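Local coordinates for protein putative alpha-galactosidase (Bacteroides fragilis, PDB 4NZJ) that probably releases terminal, non-reducing alpha-D-galactose residues from alpha-D-galactosides by hydrolysis, as a family 27 glycoside hydrolase, at residues A[403-408]-A[432-437]; A[125-130]-A[177-182]; A[117-122]-A[139-144]. One frame throughout, in Å; residues are numbered along the deposited sequence.

Interaction 1 of 3, residues A[403-408]-A[432-437]; sequences IWVKPL and NTIADL
Ile434 extends from the loop 432-437 toward Ile403 and Val405 on the strand 401-407, and everything that passes between the two segments is apolar. The backbones stay well apart, with 8.5 Å between Val405 CA and Ile434 CA, and no hydrogen bond joins them; branched side chains bridge the distance. In the conformer described here, the CD1 methyl of Ile434 lies 3.8 Å from Ile403 CG2 and also meets Val405 CG2 at 4.1 Å, so that one methyl touches both strand residues. Ile403 and Ile434 meet at a slant, whereas Val405 and Ile434 run past each other in opposite senses, with Val405 CG2 at 4.1 Å from Ile434 CG2. The torsions of Ile434 explain this double touch: CG1 stands beside the backbone N (chi1 -55°), and a second bend (chi2 -63°) folds CD1 round toward the strand. Both isoleucines have a second conformer, and the exact spacings belong to this one alone.

The strand belongs to the C-terminal beta-sandwich domain, and the loop lies between strands 425-430 and 441-444. Ile403 and Val405, two residues apart, face the same side of their sheet, toward the loop, where beta-branched aliphatic residues suit both the extended backbone and the dry interior. Trp404 between them turns to the other side and packs on helix 341-353, as Lys406 also does, so this strand has the sandwich interior on one face and the catalytic domain on the other.

Polar interactions fix the loop from outside the contact. Thr433 OG1 bonds to Asn430 N and Asn432 N to Asn430 OD1 at its start, and near its end Asp436 O accepts a hydrogen bond from Lys413 NZ.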
loop_
_atom_site.group_PDB
_atom_site.type_symbol
_atom_site.label_atom_id
_atom_site.label_comp_id
_atom_site.label_asym_id
_atom_site.label_seq_id
_atom_site.Cartn_x
_atom_site.Cartn_y
_atom_site.Cartn_z
ATOM N N ILE A 403 21.161 -4.681 -7.344
ATOM C CA ILE A 403 20.453 -5.954 -7.427
ATOM C C ILE A 403 19.677 -6.126 -6.127
ATOM O O ILE A 403 20.284 -6.198 -5.057
ATOM C CB ILE A 403 21.418 -7.148 -7.574
ATOM C CG1 ILE A 403 22.263 -7.009 -8.840
ATOM C CG2 ILE A 403 20.644 -8.461 -7.605
ATOM C CD1 ILE A 403 21.450 -6.928 -10.111
ATOM N N TRP A 404 18.350 -6.166 -6.221
ATOM C CA TRP A 404 17.480 -6.377 -5.067
ATOM C C TRP A 404 16.888 -7.773 -5.163
ATOM O O TRP A 404 16.548 -8.225 -6.253
ATOM C CB TRP A 404 16.345 -5.362 -5.052
ATOM C CG TRP A 404 16.744 -3.943 -4.841
ATOM C CD1 TRP A 404 17.320 -3.105 -5.751
ATOM C CD2 TRP A 404 16.539 -3.168 -3.656
ATOM N NE1 TRP A 404 17.511 -1.860 -5.196
ATOM C CE2 TRP A 404 17.033 -1.870 -3.913
ATOM C CE3 TRP A 404 15.995 -3.447 -2.399
ATOM C CZ2 TRP A 404 17.003 -0.852 -2.954
ATOM C CZ3 TRP A 404 15.961 -2.431 -1.444
ATOM C CH2 TRP A 404 16.463 -1.152 -1.731
ATOM N N VAL A 405 16.741 -8.443 -4.024
ATOM C CA VAL A 405 16.304 -9.837 -3.998
ATOM C C VAL A 405 15.221 -10.028 -2.946
ATOM O O VAL A 405 15.412 -9.671 -1.781
ATOM C CB VAL A 405 17.479 -10.777 -3.689
ATOM C CG1 VAL A 405 17.029 -12.231 -3.722
ATOM C CG2 VAL A 405 18.609 -10.542 -4.676
ATOM N N LYS A 406 14.095 -10.602 -3.366
ATOM C CA LYS A 406 12.936 -10.816 -2.499
ATOM C C LYS A 406 12.522 -12.290 -2.540
ATOM O O LYS A 406 11.974 -12.748 -3.543
ATOM C CB LYS A 406 11.772 -9.936 -2.970
ATOM C CG LYS A 406 10.573 -9.831 -2.024
ATOM C CD LYS A 406 9.389 -9.229 -2.770
ATOM C CE LYS A 406 8.336 -8.589 -1.874
ATOM N NZ LYS A 406 7.775 -9.501 -0.845
ATOM N N PRO A 407 12.768 -13.037 -1.453
ATOM C CA PRO A 407 12.242 -14.401 -1.382
ATOM C C PRO A 407 10.716 -14.396 -1.388
ATOM O O PRO A 407 10.114 -13.495 -0.811
ATOM C CB PRO A 407 12.784 -14.924 -0.040
ATOM C CG PRO A 407 13.920 -14.018 0.302
ATOM C CD PRO A 407 13.536 -12.682 -0.248
ATOM N N LEU A 408 10.110 -15.373 -2.058
ATOM C CA LEU A 408 8.651 -15.479 -2.179
ATOM C C LEU A 408 8.137 -16.717 -1.448
ATOM O O LEU A 408 8.897 -17.644 -1.174
ATOM C CB LEU A 408 8.243 -15.537 -3.654
ATOM C CG LEU A 408 8.737 -14.390 -4.541
ATOM C CD1 LEU A 408 8.399 -14.660 -5.998
ATOM C CD2 LEU A 408 8.141 -13.061 -4.099
ATOM N N ASN A 432 26.959 -17.000 -9.639
ATOM C CA ASN A 432 27.732 -16.332 -8.587
ATOM C C ASN A 432 27.267 -14.920 -8.223
ATOM O O ASN A 432 27.845 -14.295 -7.336
ATOM C CB ASN A 432 29.216 -16.298 -8.958
ATOM C CG ASN A 432 29.837 -17.678 -9.007
ATOM O OD1 ASN A 432 29.444 -18.581 -8.269
ATOM N ND2 ASN A 432 30.819 -17.844 -9.870
ATOM N N THR A 433 26.228 -14.411 -8.877
ATOM C CA THR A 433 25.782 -13.044 -8.593
ATOM C C THR A 433 25.207 -12.927 -7.182
ATOM O O THR A 433 25.591 -12.035 -6.416
ATOM C CB THR A 433 24.738 -12.563 -9.616
ATOM O OG1 THR A 433 25.270 -12.718 -10.935
ATOM C CG2 THR A 433 24.388 -11.090 -9.376
ATOM N N ILE A 434 24.284 -13.834 -6.866
ATOM C CA ILE A 434 23.570 -13.897 -5.587
ATOM C C ILE A 434 23.568 -15.350 -5.105
ATOM O O ILE A 434 23.490 -16.258 -5.932
ATOM C CB ILE A 434 22.089 -13.484 -5.756
ATOM C CG1 ILE A 434 21.961 -12.098 -6.397
ATOM C CG2 ILE A 434 21.363 -13.511 -4.420
ATOM C CD1 ILE A 434 22.555 -10.985 -5.565
ATOM N N ALA A 435 23.591 -15.565 -3.796
ATOM C CA ALA A 435 23.562 -16.915 -3.247
ATOM C C ALA A 435 22.204 -17.565 -3.498
ATOM O O ALA A 435 21.171 -16.895 -3.437
ATOM C CB ALA A 435 23.867 -16.887 -1.757
ATOM N N ASP A 436 22.225 -18.861 -3.806
ATOM C CA ASP A 436 21.010 -19.680 -3.907
ATOM C C ASP A 436 20.020 -19.167 -4.950
ATOM O O ASP A 436 18.816 -19.115 -4.699
ATOM C CB ASP A 436 20.323 -19.786 -2.537
ATOM C CG ASP A 436 21.256 -20.301 -1.457
ATOM O OD1 ASP A 436 21.896 -21.352 -1.672
ATOM O OD2 ASP A 436 21.345 -19.653 -0.390
ATOM N N LEU A 437 20.531 -18.798 -6.121
ATOM C CA LEU A 437 19.689 -18.333 -7.215
ATOM C C LEU A 437 19.539 -19.443 -8.251
ATOM O O LEU A 437 20.515 -19.851 -8.878
ATOM C CB LEU A 437 20.287 -17.080 -7.856
ATOM C CG LEU A 437 19.349 -16.280 -8.763
ATOM C CD1 LEU A 437 18.215 -15.658 -7.966
ATOM C CD2 LEU A 437 20.125 -15.216 -9.520
#

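Interaction 2 of 3, residues A[125-130]-A[177-182]; sequences AMITNG and RGFKLG
Met126 and Ile127, near the end of helix 116-128, pack on the ring of Phe179, just ahead of strand 180-186, in a helix-to-strand contact of the TIM barrel. Ile127 comes to the rim of the ring close to its plane, with CG1 3.7 Å from Phe179 CE2. Met126 approaches obliquely: its CB lies 3.8 Å from Phe179 CZ, and its CE reaches Phe179 CE1 at 4.0 Å. This residue is selenomethionine, and its SE sits 5.3 Å from the centre of the Phe179 ring, 38° off the normal, a slanting form of the Met-aromatic contact. The bend at chi3 (71°) carries CE back toward the ring. The unbranched, flexible chain of Met126 can bend to follow the ring, while Phe179 offers it a broad, rigid apolar surface.

Ile127 also spreads toward Arg177. With CG1 beside the backbone N and chi2 at 172°, its CD1 reaches out to 3.8 Å from Arg177 CD, and the two side chains cross nearly at right angles. Arginine serves here by its aliphatic part, while its charged end turns to Tyr173, hydrogen-bonding through NH1 to Tyr173 O and making a cation-pi contact. Further out, Met126 and Phe179 both touch Ile139 of the adjacent strand. A Schellman motif ending helix 166-176 places the ring: Gly178 takes the positive phi, and Phe179 N bonds to Leu174 O.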
loop_
_atom_site.group_PDB
_atom_site.type_symbol
_atom_site.label_atom_id
_atom_site.label_comp_id
_atom_site.label_asym_id
_atom_site.label_seq_id
_atom_site.Cartn_x
_atom_site.Cartn_y
_atom_site.Cartn_z
ATOM N N ALA A 125 -13.679 6.936 -9.553
ATOM C CA ALA A 125 -12.619 6.805 -10.552
ATOM C C ALA A 125 -11.784 5.548 -10.331
ATOM O O ALA A 125 -11.369 4.902 -11.290
ATOM C CB ALA A 125 -11.729 8.038 -10.548
HETATM N N MSE A 126 -11.546 5.200 -9.070
HETATM C CA MSE A 126 -10.768 3.999 -8.742
HETATM C C MSE A 126 -11.508 2.741 -9.139
HETATM O O MSE A 126 -10.888 1.721 -9.466
HETATM C CB MSE A 126 -10.406 4.003 -7.260
HETATM C CG MSE A 126 -9.300 5.023 -7.023
HETATM SE SE MSE A 126 -8.978 5.362 -5.112
HETATM C CE MSE A 126 -8.132 3.657 -4.627
ATOM N N ILE A 127 -12.836 2.793 -9.136
ATOM C CA ILE A 127 -13.635 1.678 -9.643
ATOM C C ILE A 127 -13.470 1.537 -11.153
ATOM O O ILE A 127 -13.236 0.438 -11.662
ATOM C CB ILE A 127 -15.127 1.844 -9.289
ATOM C CG1 ILE A 127 -15.313 1.756 -7.770
ATOM C CG2 ILE A 127 -15.980 0.790 -9.996
ATOM C CD1 ILE A 127 -16.708 2.095 -7.309
ATOM N N THR A 128 -13.590 2.648 -11.869
ATOM C CA THR A 128 -13.623 2.606 -13.328
ATOM C C THR A 128 -12.247 2.611 -13.995
ATOM O O THR A 128 -12.146 2.246 -15.170
ATOM C CB THR A 128 -14.480 3.753 -13.900
ATOM O OG1 THR A 128 -13.941 5.012 -13.489
ATOM C CG2 THR A 128 -15.903 3.640 -13.397
ATOM N N ASN A 129 -11.192 3.001 -13.281
ATOM C CA ASN A 129 -9.859 3.040 -13.898
ATOM C C ASN A 129 -9.049 1.754 -13.734
ATOM O O ASN A 129 -7.962 1.647 -14.288
ATOM C CB ASN A 129 -9.044 4.273 -13.461
ATOM C CG ASN A 129 -8.569 4.218 -12.019
ATOM O OD1 ASN A 129 -8.624 3.189 -11.345
ATOM N ND2 ASN A 129 -8.086 5.357 -11.534
ATOM N N GLY A 130 -9.583 0.795 -12.983
ATOM C CA GLY A 130 -8.915 -0.481 -12.774
ATOM C C GLY A 130 -8.250 -0.646 -11.423
ATOM O O GLY A 130 -7.915 -1.773 -11.043
ATOM N N ARG A 177 -18.810 0.087 -1.660
ATOM C CA ARG A 177 -18.021 -0.195 -2.853
ATOM C C ARG A 177 -16.722 -0.956 -2.553
ATOM O O ARG A 177 -15.881 -1.153 -3.439
ATOM C CB ARG A 177 -17.735 1.124 -3.572
ATOM C CG ARG A 177 -18.988 1.711 -4.195
ATOM C CD ARG A 177 -18.900 3.208 -4.423
ATOM N NE ARG A 177 -20.147 3.704 -5.000
ATOM C CZ ARG A 177 -21.275 3.914 -4.324
ATOM N NH1 ARG A 177 -21.344 3.717 -3.011
ATOM N NH2 ARG A 177 -22.349 4.351 -4.967
ATOM N N GLY A 178 -16.570 -1.401 -1.311
ATOM C CA GLY A 178 -15.432 -2.221 -0.925
ATOM C C GLY A 178 -14.171 -1.449 -0.583
ATOM O O GLY A 178 -13.106 -2.041 -0.417
ATOM N N PHE A 179 -14.279 -0.129 -0.463
ATOM C CA PHE A 179 -13.146 0.691 -0.064
ATOM C C PHE A 179 -13.107 0.866 1.444
ATOM O O PHE A 179 -14.126 0.757 2.126
ATOM C CB PHE A 179 -13.210 2.077 -0.712
ATOM C CG PHE A 179 -13.031 2.070 -2.209
ATOM C CD1 PHE A 179 -11.811 1.748 -2.777
ATOM C CD2 PHE A 179 -14.082 2.414 -3.047
ATOM C CE1 PHE A 179 -11.645 1.749 -4.153
ATOM C CE2 PHE A 179 -13.919 2.422 -4.420
ATOM C CZ PHE A 179 -12.696 2.092 -4.972
ATOM N N LYS A 180 -11.905 1.160 1.926
ATOM C CA LYS A 180 -11.647 1.468 3.324
ATOM C C LYS A 180 -11.309 2.949 3.453
ATOM O O LYS A 180 -10.655 3.516 2.573
ATOM C CB LYS A 180 -10.483 0.627 3.833
ATOM C CG LYS A 180 -10.733 -0.868 3.753
ATOM C CD LYS A 180 -10.419 -1.537 5.076
ATOM C CE LYS A 180 -10.698 -3.025 5.014
ATOM N NZ LYS A 180 -11.891 -3.306 4.174
ATOM N N LEU A 181 -11.751 3.569 4.546
ATOM C CA LEU A 181 -11.553 4.997 4.772
ATOM C C LEU A 181 -10.426 5.265 5.761
ATOM O O LEU A 181 -10.446 4.767 6.886
ATOM C CB LEU A 181 -12.832 5.640 5.306
ATOM C CG LEU A 181 -12.698 7.124 5.654
ATOM C CD1 LEU A 181 -12.390 7.936 4.413
ATOM C CD2 LEU A 181 -13.953 7.642 6.323
ATOM N N GLY A 182 -9.467 6.085 5.347
ATOM C CA GLY A 182 -8.431 6.569 6.243
ATOM C C GLY A 182 -8.680 7.999 6.685
ATOM O O GLY A 182 -9.303 8.791 5.967
#

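Interaction 3 of 3, residues A[117-122]-A[139-144]; sequences ELVLQT and INIDDF
Val119 on helix 116-128 and Ile139 on strand 138-140 are where the two backbones come nearest, with 7.9 Å between their CA atoms, a spacing filled by side chains alone. Val119 divides its two methyls between the strand and the turn beyond it. Its CG1, anti to the backbone N (chi1 176°), meets Ile139 CG2 at 3.9 Å, the two side chains lying askew. CG2, the other branch, faces Ile141 more loosely, at 4.5 Å from Ile141 CG1. A compact valine suits a helix face held close to a sheet, and isoleucine suits an extended backbone in the buried layer.

One turn on, the buried hydroxyl of Thr122 is satisfied within its own helix: OG1 donates to Leu118 O at 2.9 Å. That oxygen also accepts from Thr122 N, and the two donors reach it from opposite faces of its carbonyl plane.

Beyond Ile141 come two aspartates, at the C-terminal end of the strand, where TIM-barrel enzymes carry the active site. Asp142 OD1 forms a salt bridge with Lys218 NZ; Asp143 OD2 hydrogen-bonds a glycerol, probably from the crystallisation liquor. Around the apolar layer, Val170 and Leu174 of helix 166-176 press on Val119 and Ile139 respectively, and strand 138-140 is hydrogen-bonded between strands 102-105 and 180-186.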
loop_
_atom_site.group_PDB
_atom_site.type_symbol
_atom_site.label_atom_id
_atom_site.label_comp_id
_atom_site.label_asym_id
_atom_site.label_seq_id
_atom_site.Cartn_x
_atom_site.Cartn_y
_atom_site.Cartn_z
ATOM N N GLU A 117 -17.592 15.602 -1.938
ATOM C CA GLU A 117 -17.776 15.386 -3.376
ATOM C C GLU A 117 -16.502 14.859 -4.028
ATOM O O GLU A 117 -16.548 13.937 -4.844
ATOM C CB GLU A 117 -18.222 16.681 -4.068
ATOM C CG GLU A 117 -18.273 16.617 -5.592
ATOM C CD GLU A 117 -19.307 15.635 -6.111
ATOM O OE1 GLU A 117 -20.270 15.350 -5.372
ATOM O OE2 GLU A 117 -19.169 15.162 -7.263
ATOM N N LEU A 118 -15.368 15.442 -3.667
ATOM C CA LEU A 118 -14.103 15.070 -4.281
ATOM C C LEU A 118 -13.592 13.694 -3.831
ATOM O O LEU A 118 -12.970 12.977 -4.617
ATOM C CB LEU A 118 -13.062 16.172 -4.040
ATOM C CG LEU A 118 -13.442 17.495 -4.716
ATOM C CD1 LEU A 118 -12.571 18.640 -4.216
ATOM C CD2 LEU A 118 -13.374 17.401 -6.234
ATOM N N VAL A 119 -13.853 13.309 -2.583
ATOM C CA VAL A 119 -13.534 11.956 -2.141
ATOM C C VAL A 119 -14.377 10.935 -2.930
ATOM O O VAL A 119 -13.861 9.908 -3.371
ATOM C CB VAL A 119 -13.783 11.756 -0.635
ATOM C CG1 VAL A 119 -13.527 10.311 -0.231
ATOM C CG2 VAL A 119 -12.893 12.684 0.181
ATOM N N LEU A 120 -15.666 11.216 -3.077
ATOM C CA LEU A 120 -16.579 10.310 -3.780
ATOM C C LEU A 120 -16.191 10.169 -5.249
ATOM O O LEU A 120 -16.214 9.064 -5.797
ATOM C CB LEU A 120 -18.029 10.777 -3.651
ATOM C CG LEU A 120 -18.821 10.254 -2.449
ATOM C CD1 LEU A 120 -18.010 10.218 -1.167
ATOM C CD2 LEU A 120 -20.104 11.048 -2.266
ATOM N N GLN A 121 -15.817 11.281 -5.878
ATOM C CA GLN A 121 -15.320 11.246 -7.259
ATOM C C GLN A 121 -14.072 10.381 -7.376
ATOM O O GLN A 121 -13.889 9.662 -8.356
ATOM C CB GLN A 121 -14.984 12.651 -7.751
ATOM C CG GLN A 121 -16.178 13.502 -8.118
ATOM C CD GLN A 121 -15.766 14.855 -8.661
ATOM O OE1 GLN A 121 -14.625 15.049 -9.088
ATOM N NE2 GLN A 121 -16.696 15.799 -8.657
ATOM N N THR A 122 -13.201 10.477 -6.383
ATOM C CA THR A 122 -11.990 9.681 -6.359
ATOM C C THR A 122 -12.310 8.186 -6.251
ATOM O O THR A 122 -11.758 7.386 -7.008
ATOM C CB THR A 122 -11.061 10.146 -5.224
ATOM O OG1 THR A 122 -10.625 11.482 -5.505
ATOM C CG2 THR A 122 -9.861 9.228 -5.086
ATOM N N ILE A 139 -8.727 4.703 0.860
ATOM C CA ILE A 139 -8.908 6.081 0.429
ATOM C C ILE A 139 -8.727 6.930 1.683
ATOM O O ILE A 139 -9.541 6.881 2.594
ATOM C CB ILE A 139 -10.290 6.274 -0.218
ATOM C CG1 ILE A 139 -10.327 5.475 -1.524
ATOM C CG2 ILE A 139 -10.595 7.746 -0.474
ATOM C CD1 ILE A 139 -11.640 5.539 -2.266
ATOM N N ASN A 140 -7.627 7.670 1.735
ATOM C CA ASN A 140 -7.180 8.303 2.972
ATOM C C ASN A 140 -7.333 9.819 2.944
ATOM O O ASN A 140 -6.668 10.517 2.167
ATOM C CB ASN A 140 -5.726 7.920 3.256
ATOM C CG ASN A 140 -5.537 6.426 3.489
ATOM O OD1 ASN A 140 -6.485 5.686 3.752
ATOM N ND2 ASN A 140 -4.294 5.976 3.400
ATOM N N ILE A 141 -8.212 10.313 3.810
ATOM C CA ILE A 141 -8.367 11.734 4.068
ATOM C C ILE A 141 -7.156 12.167 4.885
ATOM O O ILE A 141 -6.782 11.504 5.857
ATOM C CB ILE A 141 -9.674 12.009 4.857
ATOM C CG1 ILE A 141 -10.884 11.616 4.010
ATOM C CG2 ILE A 141 -9.772 13.464 5.291
ATOM C CD1 ILE A 141 -12.210 11.732 4.730
ATOM N N ASP A 142 -6.540 13.271 4.485
ATOM C CA ASP A 142 -5.367 13.783 5.177
ATOM C C ASP A 142 -5.750 14.980 6.064
ATOM O O ASP A 142 -6.865 15.033 6.579
ATOM C CB ASP A 142 -4.262 14.107 4.163
ATOM C CG ASP A 142 -2.864 14.004 4.771
ATOM O OD1 ASP A 142 -2.333 12.874 4.884
ATOM O OD2 ASP A 142 -2.309 15.057 5.148
ATOM N N ASP A 143 -4.839 15.936 6.245
ATOM C CA ASP A 143 -5.003 17.024 7.215
ATOM C C ASP A 143 -6.131 17.983 6.785
ATOM O O ASP A 143 -6.528 18.011 5.617
ATOM C CB ASP A 143 -3.655 17.769 7.317
ATOM C CG ASP A 143 -3.446 18.523 8.632
ATOM O OD1 ASP A 143 -4.349 18.617 9.488
ATOM O OD2 ASP A 143 -2.310 19.038 8.787
ATOM N N PHE A 144 -6.641 18.758 7.742
ATOM C CA PHE A 144 -7.656 19.806 7.506
ATOM C C PHE A 144 -9.089 19.318 7.233
ATOM O O PHE A 144 -9.914 20.099 6.750
ATOM C CB PHE A 144 -7.253 20.773 6.379
ATOM C CG PHE A 144 -6.014 21.577 6.655
ATOM C CD1 PHE A 144 -4.768 21.104 6.275
ATOM C CD2 PHE A 144 -6.104 22.833 7.236
ATOM C CE1 PHE A 144 -3.630 21.860 6.489
ATOM C CE2 PHE A 144 -4.968 23.592 7.461
ATOM C CZ PHE A 144 -3.734 23.102 7.089
#

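How the interactions relate
Interactions 2 and 3 are neighbours in the catalytic barrel, their centres 11 Å apart. Both use helix 116-128, its first half in interaction 3 and its last turn in interaction 2, and their second segments lie on adjacent parallel strands: Lys180 O lies 2.8 Å from Ile139 N, and Gly182 O 2.9 Å from Ile141 N, probable hydrogen bonds. Along the chain their segments interleave. Interaction 2 sits where strand 180-186 begins, whereas segment 139-144 runs on past the C-terminal end of its strand, the side where TIM barrels carry their active site, to Asp143, which hydrogen-bonds a glycerol. Interaction 1 lies in the C-terminal sandwich, across the chain's centre, 35 Å from interaction 2 and 40 Å from interaction 3 between centres.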